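Local coordinates for protein beta sliding clamp (Bartonella birtlesii LL-WM9, PDB 6PTR) that probably tethers DNA polymerases and other proteins to DNA as a ring-shaped head-to-tail homodimer, giving them processivity, at residues S16-S21 with V50-T55; Y83-K88 with F116-L121; K88-S93 with I109-T114. One frame throughout, in Å; residues are numbered along the deposited sequence.

Interaction 1. Residues S16-S21 with V50-T55; sequences SQFFKS and VQLKAT
Leu52 carries this contact from the strand side, setting one methyl branch against Phe18 and the other against Ser21 of the helix. At the start of the strand, Val50 lies beside the contact, its CA about level with that of Phe18 but 9.5 Å from it; its side chain packs on Ile43 and Ala45 of the neighbouring strand 40-46. Gln51 then turns its chain to the other side of the strand, and Leu52 returns to the helix side, where the backbones come closer: the CA atoms of Ser21 and Leu52 are 7.5 Å apart. The Leu52 side chain leaves with CG beside its own backbone N (chi1 -55°) and extends on to CD1, which reaches the end of the helical segment at 3.8 Å from Ser21 CB and lies equally near the carbonyl carbon of that residue. The other branch diverges to Phe18, with Leu52 CD2 at 4.0 Å from Phe18 CE1. A chi1 of -172° carries the Phe18 ring out toward the strand, and the two side chains cross at about a right angle. Ser21 meets the leucine with carbon, while its hydroxyl is hydrogen-bonded to Glu63 on the next strand and accepts a weak, bent hydrogen bond from Gln17 NE2 (2.8 Å to Ser21 OG). Beyond Leu52, Lys53 again points off the far side, and the strand runs on past the helix. Phe65 of strand 59-69 and Leu82 and Val86 of helix 79-88 also pack on Phe18. Such helix-on-sheet packing belongs to the DNA polymerase III beta fold, in which each domain lays two helices, on the inner side of the ring, against antiparallel sheets on the outer side; this is the N-terminal domain.

Interaction 2. Residues Y83-K88 with F116-L121; sequences YDIVRK and FQLQCL
Ile85 lies along the ring of Phe116 and touches Leu118 with its far end, so that one helix residue meets two alternate residues of the strand. Its CG2 branch stands anti to the backbone N and CG1 beside it (chi1 -72°), a choice that lets both branches come over the aromatic ring. CG2 is seated above one face towards the rim, 3.5 Å from Phe116 CE1 and 3.9 Å from the ring centroid, 26° off the normal: a close CH-pi contact. CG1 lies over the same face but nearer another part of the rim, at 4.0 Å from Phe116 CE2, and CD1 continues to Phe116 CD2. The chain is extended beyond CG1, and this terminal methyl is still over the ring when it meets the leucine, Ile85 CD1 and Leu118 CD1 standing tip to tip at 3.9 Å. Phe116 comes from the strand in the opposite sense, sliding past the isoleucine, its ring plane nearly perpendicular to the CA-CB-CG plane (chi2 87°) and one face turned to the helix. No hydrogen bond joins the segments; the contact is made by carbon alone. Around it, Leu118 also packs on Val77 of strand 71-78, and Ile109 of strand 106-111 packs on both Phe116 and Leu118. On the helix, Val86 turns instead to Phe18 and Phe19 of helix 15-26. The outer edge of strand 114-119 continues, through Phe116 and Gln117, into an antiparallel pairing with a strand of the second subunit, and Thr287 of that subunit packs on Ile85.

Interaction 3. Residues K88-S93 with I109-T114; sequences KLPDGS and IVSGCT
The tight beta hairpin between strands 106-111 and 114-119 meets the loop that follows helix 79-88, with Ser111 touching Leu89, Pro90 and Ser93. The hairpin is closed by a type II' turn from Ser111 to Thr114, whose backbones are bonded in both directions, and Gly112 takes the positive phi of 67° that this turn requires. The loop makes its own bend, a type II turn from Pro90 to Ser93, held by Ser93 N to Pro90 O at 3.0 Å, with Gly92 again at positive phi. The turn brings Ser93 round to face Ser111, but their OG atoms remain 4.1 Å apart and no hydrogen bond crosses the contact. Pro90 touches more marginally, with CD at 4.2 Å from Ser111 OG. Most of the buried area belongs to Leu89 and Ser111. Arg284 of the second subunit packs on Leu89, and Asp319 of that subunit is hydrogen-bonded to Thr114 OG1, which places the contact beside the dimer interface. Both methyls of Leu89 rest on Ser111 CB: CD1 lies 4.0 Å from it, while CD2 is at 3.8 Å from both CB and OG of that serine.

All three contacts lie in the N-terminal domain and follow the chain in order, except that interaction 3 falls within the span bridged by interaction 2. Interaction 1 sets helix 15-26 on the sheet containing strand 49-55; interaction 2 sets helix 79-88 on the four-stranded sheet that ends in strand 114-119. Their centres are about 13 Å apart, and the helices touch through Phe18 and Phe19 against Val86, packing side by side, each against a sheet. Interaction 3, centred about 11 Å from interaction 2 and about 16 Å from interaction 1, shares Lys88 and the same hairpin with interaction 2. Both border the second subunit, so this end of the domain lies at the ring interface.

Interaction 1. Residues S16-S21 with V50-T55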
ATOM      1  N   SER C  16     -20.317   8.700 -13.237  1.00 29.82           N
ATOM      2  CA  SER C  16     -18.916   9.090 -13.377  1.00 31.64           C
ATOM      3  C   SER C  16     -18.706  10.546 -12.990  1.00 31.81           C
ATOM      4  O   SER C  16     -17.734  10.876 -12.303  1.00 29.82           O
ATOM      5  CB  SER C  16     -18.436   8.831 -14.799  1.00 45.04           C
ATOM      6  OG  SER C  16     -18.229   7.445 -14.989  1.00 58.14           O
ATOM      7  N   GLN C  17     -19.616  11.423 -13.404  1.00 30.57           N
ATOM      8  CA  GLN C  17     -19.542  12.819 -12.988  1.00 29.27           C
ATOM      9  C   GLN C  17     -19.650  12.955 -11.474  1.00 24.41           C
ATOM     10  O   GLN C  17     -18.866  13.681 -10.842  1.00 28.66           O
ATOM     11  CB  GLN C  17     -20.641  13.621 -13.685  1.00 33.02           C
ATOM     12  CG  GLN C  17     -20.843  14.995 -13.086  1.00 36.13           C
ATOM     13  CD  GLN C  17     -19.661  15.893 -13.346  1.00 50.76           C
ATOM     14  OE1 GLN C  17     -19.347  16.198 -14.498  1.00 54.86           O
ATOM     15  NE2 GLN C  17     -18.982  16.308 -12.282  1.00 47.28           N
ATOM     16  N   PHE C  18     -20.629  12.275 -10.869  1.00 23.21           N
ATOM     17  CA  PHE C  18     -20.824  12.358  -9.426  1.00 22.08           C
ATOM     18  C   PHE C  18     -19.613  11.826  -8.667  1.00 22.73           C
ATOM     19  O   PHE C  18     -19.205  12.395  -7.645  1.00 22.57           O
ATOM     20  CB  PHE C  18     -22.072  11.575  -9.019  1.00 22.24           C
ATOM     21  CG  PHE C  18     -22.464  11.772  -7.576  1.00 22.44           C
ATOM     22  CD1 PHE C  18     -22.996  12.979  -7.159  1.00 25.49           C
ATOM     23  CD2 PHE C  18     -22.332  10.754  -6.653  1.00 30.91           C
ATOM     24  CE1 PHE C  18     -23.353  13.183  -5.837  1.00 23.87           C
ATOM     25  CE2 PHE C  18     -22.696  10.959  -5.322  1.00 35.89           C
ATOM     26  CZ  PHE C  18     -23.206  12.190  -4.925  1.00 26.80           C
ATOM     27  N   PHE C  19     -19.040  10.726  -9.154  1.00 24.04           N
ATOM     28  CA  PHE C  19     -17.867  10.125  -8.521  1.00 23.32           C
ATOM     29  C   PHE C  19     -16.682  11.079  -8.556  1.00 28.72           C
ATOM     30  O   PHE C  19     -15.970  11.240  -7.557  1.00 24.69           O
ATOM     31  CB  PHE C  19     -17.534   8.828  -9.246  1.00 26.25           C
ATOM     32  CG  PHE C  19     -16.448   8.019  -8.589  1.00 28.66           C
ATOM     33  CD1 PHE C  19     -16.582   7.598  -7.274  1.00 32.24           C
ATOM     34  CD2 PHE C  19     -15.316   7.671  -9.293  1.00 32.34           C
ATOM     35  CE1 PHE C  19     -15.583   6.834  -6.667  1.00 32.85           C
ATOM     36  CE2 PHE C  19     -14.313   6.912  -8.697  1.00 31.93           C
ATOM     37  CZ  PHE C  19     -14.453   6.498  -7.380  1.00 28.18           C
ATOM     38  N   LYS C  20     -16.456  11.716  -9.710  1.00 22.86           N
ATOM     39  CA  LYS C  20     -15.361  12.670  -9.831  1.00 26.13           C
ATOM     40  C   LYS C  20     -15.533  13.831  -8.864  1.00 22.51           C
ATOM     41  O   LYS C  20     -14.584  14.215  -8.171  1.00 25.81           O
ATOM     42  CB  LYS C  20     -15.260  13.188 -11.266  1.00 32.05           C
ATOM     43  CG  LYS C  20     -14.042  14.083 -11.475  1.00 41.07           C
ATOM     44  CD  LYS C  20     -13.821  14.429 -12.940  1.00 51.17           C
ATOM     45  CE  LYS C  20     -12.503  15.176 -13.140  1.00 55.63           C
ATOM     46  NZ  LYS C  20     -11.309  14.292 -12.998  1.00 59.17           N
ATOM     47  N   SER C  21     -16.742  14.396  -8.793  1.00 24.68           N
ATOM     48  CA  SER C  21     -16.969  15.536  -7.911  1.00 26.05           C
ATOM     49  C   SER C  21     -16.860  15.125  -6.450  1.00 24.50           C
ATOM     50  O   SER C  21     -16.197  15.803  -5.652  1.00 25.84           O
ATOM     51  CB  SER C  21     -18.337  16.169  -8.198  1.00 23.70           C
ATOM     52  OG  SER C  21     -18.422  16.615  -9.551  1.00 27.72           O
ATOM     53  N   VAL C  50     -26.032  20.893  -8.569  1.00 20.80           N
ATOM     54  CA  VAL C  50     -25.790  20.150  -7.344  1.00 19.94           C
ATOM     55  C   VAL C  50     -24.455  20.612  -6.805  1.00 28.47           C
ATOM     56  O   VAL C  50     -23.464  20.641  -7.547  1.00 22.13           O
ATOM     57  CB  VAL C  50     -25.780  18.633  -7.586  1.00 24.25           C
ATOM     58  CG1 VAL C  50     -25.272  17.899  -6.356  1.00 24.49           C
ATOM     59  CG2 VAL C  50     -27.177  18.166  -7.959  1.00 31.87           C
ATOM     60  N   GLN C  51     -24.438  21.009  -5.540  1.00 22.44           N
ATOM     61  CA  GLN C  51     -23.207  21.393  -4.865  1.00 23.69           C
ATOM     62  C   GLN C  51     -22.899  20.357  -3.804  1.00 22.47           C
ATOM     63  O   GLN C  51     -23.793  19.968  -3.042  1.00 23.49           O
ATOM     64  CB  GLN C  51     -23.311  22.772  -4.220  1.00 24.09           C
ATOM     65  CG  GLN C  51     -21.968  23.232  -3.659  1.00 29.68           C
ATOM     66  CD  GLN C  51     -22.071  24.494  -2.845  1.00 35.58           C
ATOM     67  OE1 GLN C  51     -21.798  25.581  -3.344  1.00 39.37           O
ATOM     68  NE2 GLN C  51     -22.454  24.356  -1.579  1.00 30.49           N
ATOM     69  N   LEU C  52     -21.647  19.900  -3.772  1.00 15.89           N
ATOM     70  CA  LEU C  52     -21.124  19.052  -2.705  1.00 15.15           C
ATOM     71  C   LEU C  52     -20.242  19.913  -1.817  1.00 22.47           C
ATOM     72  O   LEU C  52     -19.436  20.690  -2.324  1.00 22.62           O
ATOM     73  CB  LEU C  52     -20.306  17.887  -3.274  1.00 19.15           C
ATOM     74  CG  LEU C  52     -21.049  17.031  -4.308  1.00 25.35           C
ATOM     75  CD1 LEU C  52     -20.163  15.926  -4.840  1.00 23.09           C
ATOM     76  CD2 LEU C  52     -22.348  16.475  -3.707  1.00 26.08           C
ATOM     77  N   LYS C  53     -20.385  19.781  -0.496  1.00 18.43           N
ATOM     78  CA  LYS C  53     -19.573  20.568   0.433  1.00 19.58           C
ATOM     79  C   LYS C  53     -19.060  19.641   1.527  1.00 19.09           C
ATOM     80  O   LYS C  53     -19.818  18.814   2.037  1.00 19.47           O
ATOM     81  CB  LYS C  53     -20.403  21.709   1.052  1.00 20.70           C
ATOM     82  CG  LYS C  53     -19.639  22.638   2.008  1.00 25.31           C
ATOM     83  CD  LYS C  53     -20.555  23.691   2.694  1.00 28.89           C
ATOM     84  CE  LYS C  53     -20.948  24.818   1.780  1.00 39.07           C
ATOM     85  NZ  LYS C  53     -21.637  25.906   2.553  1.00 33.29           N
ATOM     86  N   ALA C  54     -17.774  19.766   1.878  1.00 17.51           N
ATOM     87  CA  ALA C  54     -17.235  19.065   3.040  1.00 17.35           C
ATOM     88  C   ALA C  54     -16.362  20.041   3.812  1.00 18.82           C
ATOM     89  O   ALA C  54     -15.844  20.996   3.238  1.00 19.72           O
ATOM     90  CB  ALA C  54     -16.400  17.823   2.646  1.00 18.40           C
ATOM     91  N   THR C  55     -16.191  19.797   5.115  1.00 18.52           N
ATOM     92  CA  THR C  55     -15.414  20.726   5.931  1.00 18.34           C
ATOM     93  C   THR C  55     -14.862  19.967   7.126  1.00 20.49           C
ATOM     94  O   THR C  55     -15.431  18.964   7.559  1.00 21.20           O
ATOM     95  CB  THR C  55     -16.242  21.930   6.424  1.00 20.57           C
ATOM     96  OG1 THR C  55     -15.389  22.853   7.121  1.00 23.85           O
ATOM     97  CG2 THR C  55     -17.330  21.483   7.388  1.00 22.38           C
TER

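Interaction 2. Residues Y83-K88 with F116-L121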
ATOM      1  N   TYR C  83     -18.749   7.646  -0.925  1.00 20.39           N
ATOM      2  CA  TYR C  83     -17.695   7.460  -1.924  1.00 21.14           C
ATOM      3  C   TYR C  83     -17.477   5.980  -2.231  1.00 24.02           C
ATOM      4  O   TYR C  83     -17.378   5.583  -3.400  1.00 25.09           O
ATOM      5  CB  TYR C  83     -16.382   8.095  -1.446  1.00 22.33           C
ATOM      6  CG  TYR C  83     -15.321   8.114  -2.528  1.00 23.05           C
ATOM      7  CD1 TYR C  83     -15.409   9.014  -3.573  1.00 25.81           C
ATOM      8  CD2 TYR C  83     -14.254   7.218  -2.512  1.00 34.32           C
ATOM      9  CE1 TYR C  83     -14.455   9.047  -4.576  1.00 32.84           C
ATOM     10  CE2 TYR C  83     -13.280   7.239  -3.517  1.00 35.89           C
ATOM     11  CZ  TYR C  83     -13.395   8.167  -4.546  1.00 38.73           C
ATOM     12  OH  TYR C  83     -12.460   8.215  -5.567  1.00 48.05           O
ATOM     13  N   ASP C  84     -17.384   5.144  -1.191  1.00 20.23           N
ATOM     14  CA  ASP C  84     -17.145   3.724  -1.426  1.00 23.78           C
ATOM     15  C   ASP C  84     -18.299   3.093  -2.197  1.00 26.08           C
ATOM     16  O   ASP C  84     -18.076   2.204  -3.031  1.00 28.73           O
ATOM     17  CB  ASP C  84     -16.912   3.002  -0.100  1.00 27.17           C
ATOM     18  CG  ASP C  84     -15.591   3.385   0.554  1.00 48.91           C
ATOM     19  OD1 ASP C  84     -14.668   3.837  -0.157  1.00 54.85           O
ATOM     20  OD2 ASP C  84     -15.471   3.230   1.787  1.00 58.50           O
ATOM     21  N   ILE C  85     -19.533   3.535  -1.945  1.00 20.89           N
ATOM     22  CA  ILE C  85     -20.675   3.006  -2.688  1.00 23.12           C
ATOM     23  C   ILE C  85     -20.582   3.399  -4.161  1.00 26.36           C
ATOM     24  O   ILE C  85     -20.635   2.545  -5.057  1.00 27.35           O
ATOM     25  CB  ILE C  85     -21.997   3.488  -2.058  1.00 23.01           C
ATOM     26  CG1 ILE C  85     -22.238   2.774  -0.726  1.00 23.16           C
ATOM     27  CG2 ILE C  85     -23.169   3.308  -3.039  1.00 25.22           C
ATOM     28  CD1 ILE C  85     -23.332   3.452   0.109  1.00 28.43           C
ATOM     29  N   VAL C  86     -20.402   4.695  -4.429  1.00 22.34           N
ATOM     30  CA  VAL C  86     -20.363   5.166  -5.812  1.00 22.14           C
ATOM     31  C   VAL C  86     -19.189   4.547  -6.571  1.00 24.18           C
ATOM     32  O   VAL C  86     -19.302   4.218  -7.766  1.00 24.60           O
ATOM     33  CB  VAL C  86     -20.320   6.708  -5.823  1.00 19.01           C
ATOM     34  CG1 VAL C  86     -20.289   7.250  -7.288  1.00 22.68           C
ATOM     35  CG2 VAL C  86     -21.546   7.274  -5.108  1.00 19.29           C
ATOM     36  N   ARG C  87     -18.059   4.340  -5.895  1.00 24.67           N
ATOM     37  CA  ARG C  87     -16.926   3.673  -6.538  1.00 24.81           C
ATOM     38  C   ARG C  87     -17.307   2.328  -7.143  1.00 28.03           C
ATOM     39  O   ARG C  87     -16.756   1.932  -8.175  1.00 28.57           O
ATOM     40  CB  ARG C  87     -15.787   3.481  -5.539  1.00 26.97           C
ATOM     41  CG  ARG C  87     -14.548   2.798  -6.129  1.00 32.45           C
ATOM     42  CD  ARG C  87     -13.552   2.520  -5.022  1.00 45.45           C
ATOM     43  NE  ARG C  87     -14.270   2.128  -3.813  1.00 54.69           N
ATOM     44  CZ  ARG C  87     -14.422   0.879  -3.382  1.00 56.00           C
ATOM     45  NH1 ARG C  87     -13.878  -0.153  -4.041  1.00 41.84           N
ATOM     46  NH2 ARG C  87     -15.118   0.670  -2.272  1.00 59.79           N
ATOM     47  N   LYS C  88     -18.239   1.607  -6.525  1.00 25.31           N
ATOM     48  CA  LYS C  88     -18.612   0.280  -6.991  1.00 24.73           C
ATOM     49  C   LYS C  88     -19.777   0.283  -7.970  1.00 25.31           C
ATOM     50  O   LYS C  88     -20.130  -0.789  -8.482  1.00 27.51           O
ATOM     51  CB  LYS C  88     -18.976  -0.618  -5.809  1.00 25.06           C
ATOM     52  CG  LYS C  88     -17.857  -0.831  -4.828  1.00 25.97           C
ATOM     53  CD  LYS C  88     -18.279  -1.847  -3.795  1.00 28.53           C
ATOM     54  CE  LYS C  88     -17.303  -1.858  -2.634  1.00 29.04           C
ATOM     55  NZ  LYS C  88     -17.768  -2.801  -1.596  1.00 30.26           N
ATOM     56  N   PHE C 116     -29.710   1.466  -1.957  1.00 18.96           N
ATOM     57  CA  PHE C 116     -29.228   1.746  -0.607  1.00 18.72           C
ATOM     58  C   PHE C 116     -30.191   2.706   0.084  1.00 20.57           C
ATOM     59  O   PHE C 116     -30.765   3.585  -0.558  1.00 21.94           O
ATOM     60  CB  PHE C 116     -27.831   2.390  -0.626  1.00 18.71           C
ATOM     61  CG  PHE C 116     -26.757   1.521  -1.230  1.00 20.07           C
ATOM     62  CD1 PHE C 116     -26.519   1.537  -2.598  1.00 25.32           C
ATOM     63  CD2 PHE C 116     -25.982   0.700  -0.421  1.00 24.10           C
ATOM     64  CE1 PHE C 116     -25.528   0.716  -3.166  1.00 23.40           C
ATOM     65  CE2 PHE C 116     -25.000  -0.118  -0.974  1.00 21.95           C
ATOM     66  CZ  PHE C 116     -24.764  -0.095  -2.345  1.00 21.13           C
ATOM     67  N   GLN C 117     -30.386   2.523   1.383  1.00 20.29           N
ATOM     68  CA  GLN C 117     -31.063   3.506   2.229  1.00 21.07           C
ATOM     69  C   GLN C 117     -30.057   3.893   3.302  1.00 20.89           C
ATOM     70  O   GLN C 117     -29.678   3.048   4.120  1.00 24.65           O
ATOM     71  CB  GLN C 117     -32.331   2.931   2.857  1.00 22.79           C
ATOM     72  CG  GLN C 117     -33.483   2.757   1.909  1.00 43.81           C
ATOM     73  CD  GLN C 117     -34.206   4.064   1.660  1.00 55.02           C
ATOM     74  OE1 GLN C 117     -34.157   4.976   2.484  1.00 61.58           O
ATOM     75  NE2 GLN C 117     -34.881   4.163   0.524  1.00 60.07           N
ATOM     76  N   LEU C 118     -29.605   5.145   3.293  1.00 21.26           N
ATOM     77  CA  LEU C 118     -28.519   5.559   4.181  1.00 21.84           C
ATOM     78  C   LEU C 118     -29.043   6.501   5.257  1.00 22.61           C
ATOM     79  O   LEU C 118     -29.786   7.437   4.961  1.00 27.14           O
ATOM     80  CB  LEU C 118     -27.382   6.240   3.416  1.00 21.26           C
ATOM     81  CG  LEU C 118     -26.598   5.441   2.381  1.00 24.30           C
ATOM     82  CD1 LEU C 118     -25.402   6.272   1.921  1.00 26.98           C
ATOM     83  CD2 LEU C 118     -26.150   4.099   2.949  1.00 25.68           C
ATOM     84  N   GLN C 119     -28.644   6.245   6.497  1.00 20.53           N
ATOM     85  CA  GLN C 119     -28.913   7.164   7.592  1.00 19.74           C
ATOM     86  C   GLN C 119     -28.131   8.450   7.383  1.00 23.37           C
ATOM     87  O   GLN C 119     -26.913   8.425   7.203  1.00 25.58           O
ATOM     88  CB  GLN C 119     -28.532   6.521   8.925  1.00 25.03           C
ATOM     89  CG  GLN C 119     -29.378   5.327   9.317  1.00 28.77           C
ATOM     90  CD  GLN C 119     -28.764   4.536  10.466  1.00 33.20           C
ATOM     91  OE1 GLN C 119     -27.801   4.980  11.097  1.00 36.64           O
ATOM     92  NE2 GLN C 119     -29.315   3.362  10.737  1.00 33.13           N
ATOM     93  N   CYS C 120     -28.834   9.578   7.441  1.00 24.26           N
ATOM     94  CA  CYS C 120     -28.296  10.879   7.085  1.00 18.11           C
ATOM     95  C   CYS C 120     -28.541  11.881   8.211  1.00 19.03           C
ATOM     96  O   CYS C 120     -29.142  11.569   9.243  1.00 24.18           O
ATOM     97  CB  CYS C 120     -28.939  11.383   5.796  1.00 23.73           C
ATOM     98  SG  CYS C 120     -28.357  10.489   4.343  1.00 32.66           S
ATOM     99  N   LEU C 121     -28.080  13.106   7.982  1.00 18.97           N
ATOM    100  CA  LEU C 121     -28.322  14.212   8.884  1.00 22.17           C
ATOM    101  C   LEU C 121     -28.746  15.416   8.051  1.00 21.32           C
ATOM    102  O   LEU C 121     -28.259  15.597   6.928  1.00 21.57           O
ATOM    103  CB  LEU C 121     -27.061  14.523   9.702  1.00 22.35           C
ATOM    104  CG  LEU C 121     -26.649  13.435  10.699  1.00 23.20           C
ATOM    105  CD1 LEU C 121     -25.283  13.722  11.291  1.00 26.42           C
ATOM    106  CD2 LEU C 121     -27.690  13.308  11.808  1.00 33.37           C
TER

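Interaction 3. Residues K88-S93 with I109-T114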
ATOM      1  N   LYS C  88     -18.239   1.607  -6.525  1.00 25.31           N
ATOM      2  CA  LYS C  88     -18.612   0.280  -6.991  1.00 24.73           C
ATOM      3  C   LYS C  88     -19.777   0.283  -7.970  1.00 25.31           C
ATOM      4  O   LYS C  88     -20.130  -0.789  -8.482  1.00 27.51           O
ATOM      5  CB  LYS C  88     -18.976  -0.618  -5.809  1.00 25.06           C
ATOM      6  CG  LYS C  88     -17.857  -0.831  -4.828  1.00 25.97           C
ATOM      7  CD  LYS C  88     -18.279  -1.847  -3.795  1.00 28.53           C
ATOM      8  CE  LYS C  88     -17.303  -1.858  -2.634  1.00 29.04           C
ATOM      9  NZ  LYS C  88     -17.768  -2.801  -1.596  1.00 30.26           N
ATOM     10  N   LEU C  89     -20.376   1.427  -8.235  1.00 24.42           N
ATOM     11  CA  LEU C  89     -21.440   1.454  -9.228  1.00 26.58           C
ATOM     12  C   LEU C  89     -20.847   1.646 -10.622  1.00 35.16           C
ATOM     13  O   LEU C  89     -19.798   2.286 -10.776  1.00 36.14           O
ATOM     14  CB  LEU C  89     -22.435   2.567  -8.915  1.00 25.16           C
ATOM     15  CG  LEU C  89     -23.122   2.407  -7.561  1.00 26.02           C
ATOM     16  CD1 LEU C  89     -23.940   3.655  -7.208  1.00 23.92           C
ATOM     17  CD2 LEU C  89     -24.007   1.159  -7.565  1.00 32.96           C
ATOM     18  N   PRO C  90     -21.494   1.091 -11.647  1.00 35.18           N
ATOM     19  CA  PRO C  90     -20.838   0.976 -12.956  1.00 34.81           C
ATOM     20  C   PRO C  90     -20.704   2.304 -13.695  1.00 37.66           C
ATOM     21  O   PRO C  90     -21.628   3.119 -13.741  1.00 32.74           O
ATOM     22  CB  PRO C  90     -21.745   0.001 -13.721  1.00 36.87           C
ATOM     23  CG  PRO C  90     -23.050   0.044 -13.019  1.00 38.24           C
ATOM     24  CD  PRO C  90     -22.740   0.304 -11.579  1.00 35.06           C
ATOM     25  N   ASP C  91     -19.526   2.508 -14.275  1.00 39.43           N
ATOM     26  CA  ASP C  91     -19.296   3.638 -15.158  1.00 44.98           C
ATOM     27  C   ASP C  91     -20.348   3.660 -16.260  1.00 48.11           C
ATOM     28  O   ASP C  91     -20.728   2.616 -16.798  1.00 55.00           O
ATOM     29  CB  ASP C  91     -17.893   3.532 -15.755  1.00 59.31           C
ATOM     30  CG  ASP C  91     -17.254   4.875 -15.981  1.00 76.26           C
ATOM     31  OD1 ASP C  91     -17.913   5.761 -16.568  1.00 81.79           O
ATOM     32  OD2 ASP C  91     -16.090   5.051 -15.560  1.00 82.08           O
ATOM     33  N   GLY C  92     -20.842   4.852 -16.577  1.00 45.26           N
ATOM     34  CA  GLY C  92     -21.877   4.987 -17.578  1.00 49.51           C
ATOM     35  C   GLY C  92     -23.279   4.687 -17.101  1.00 45.05           C
ATOM     36  O   GLY C  92     -24.215   4.742 -17.908  1.00 51.20           O
ATOM     37  N   SER C  93     -23.463   4.372 -15.829  1.00 40.10           N
ATOM     38  CA  SER C  93     -24.785   4.208 -15.252  1.00 39.20           C
ATOM     39  C   SER C  93     -25.281   5.542 -14.699  1.00 40.13           C
ATOM     40  O   SER C  93     -24.542   6.530 -14.636  1.00 35.81           O
ATOM     41  CB  SER C  93     -24.752   3.162 -14.144  1.00 39.32           C
ATOM     42  OG  SER C  93     -23.865   3.573 -13.115  1.00 35.84           O
ATOM     43  N   ILE C 109     -30.432   5.652  -2.488  1.00 22.04           N
ATOM     44  CA  ILE C 109     -29.543   5.633  -3.637  1.00 21.56           C
ATOM     45  C   ILE C 109     -29.969   4.457  -4.488  1.00 27.50           C
ATOM     46  O   ILE C 109     -29.936   3.315  -4.014  1.00 25.81           O
ATOM     47  CB  ILE C 109     -28.075   5.489  -3.231  1.00 22.29           C
ATOM     48  CG1 ILE C 109     -27.646   6.573  -2.237  1.00 21.70           C
ATOM     49  CG2 ILE C 109     -27.199   5.499  -4.463  1.00 26.65           C
ATOM     50  CD1 ILE C 109     -26.325   6.267  -1.612  1.00 24.54           C
ATOM     51  N   VAL C 110     -30.383   4.716  -5.728  1.00 24.34           N
ATOM     52  CA  VAL C 110     -30.816   3.645  -6.620  1.00 21.55           C
ATOM     53  C   VAL C 110     -29.962   3.668  -7.878  1.00 24.53           C
ATOM     54  O   VAL C 110     -29.833   4.706  -8.537  1.00 25.49           O
ATOM     55  CB  VAL C 110     -32.311   3.764  -6.977  1.00 29.30           C
ATOM     56  CG1 VAL C 110     -32.682   2.735  -8.020  1.00 28.77           C
ATOM     57  CG2 VAL C 110     -33.166   3.573  -5.724  1.00 29.00           C
ATOM     58  N   SER C 111     -29.391   2.522  -8.223  1.00 24.48           N
ATOM     59  CA  SER C 111     -28.646   2.379  -9.466  1.00 25.85           C
ATOM     60  C   SER C 111     -28.982   0.999 -10.009  1.00 26.05           C
ATOM     61  O   SER C 111     -28.548  -0.010  -9.443  1.00 27.16           O
ATOM     62  CB  SER C 111     -27.143   2.537  -9.236  1.00 39.12           C
ATOM     63  OG  SER C 111     -26.406   2.026 -10.337  1.00 49.98           O
ATOM     64  N   GLY C 112     -29.784   0.958 -11.067  1.00 29.89           N
ATOM     65  CA  GLY C 112     -30.217  -0.328 -11.592  1.00 33.20           C
ATOM     66  C   GLY C 112     -31.118  -0.979 -10.572  1.00 30.37           C
ATOM     67  O   GLY C 112     -32.032  -0.348 -10.025  1.00 30.12           O
ATOM     68  N   CYS C 113     -30.838  -2.245 -10.272  1.00 30.35           N
ATOM     69  CA  CYS C 113     -31.530  -2.938  -9.199  1.00 26.11           C
ATOM     70  C   CYS C 113     -30.891  -2.714  -7.839  1.00 27.59           C
ATOM     71  O   CYS C 113     -31.418  -3.209  -6.839  1.00 24.98           O
ATOM     72  CB  CYS C 113     -31.583  -4.433  -9.492  1.00 29.15           C
ATOM     73  SG  CYS C 113     -32.614  -4.771 -10.888  1.00 38.27           S
ATOM     74  N   THR C 114     -29.783  -1.980  -7.766  1.00 22.68           N
ATOM     75  CA  THR C 114     -29.120  -1.774  -6.484  1.00 21.42           C
ATOM     76  C   THR C 114     -29.783  -0.613  -5.749  1.00 21.38           C
ATOM     77  O   THR C 114     -29.981   0.457  -6.328  1.00 22.69           O
ATOM     78  CB  THR C 114     -27.635  -1.467  -6.680  1.00 24.69           C
ATOM     79  OG1 THR C 114     -27.064  -2.379  -7.616  1.00 25.29           O
ATOM     80  CG2 THR C 114     -26.912  -1.610  -5.365  1.00 26.86           C
TER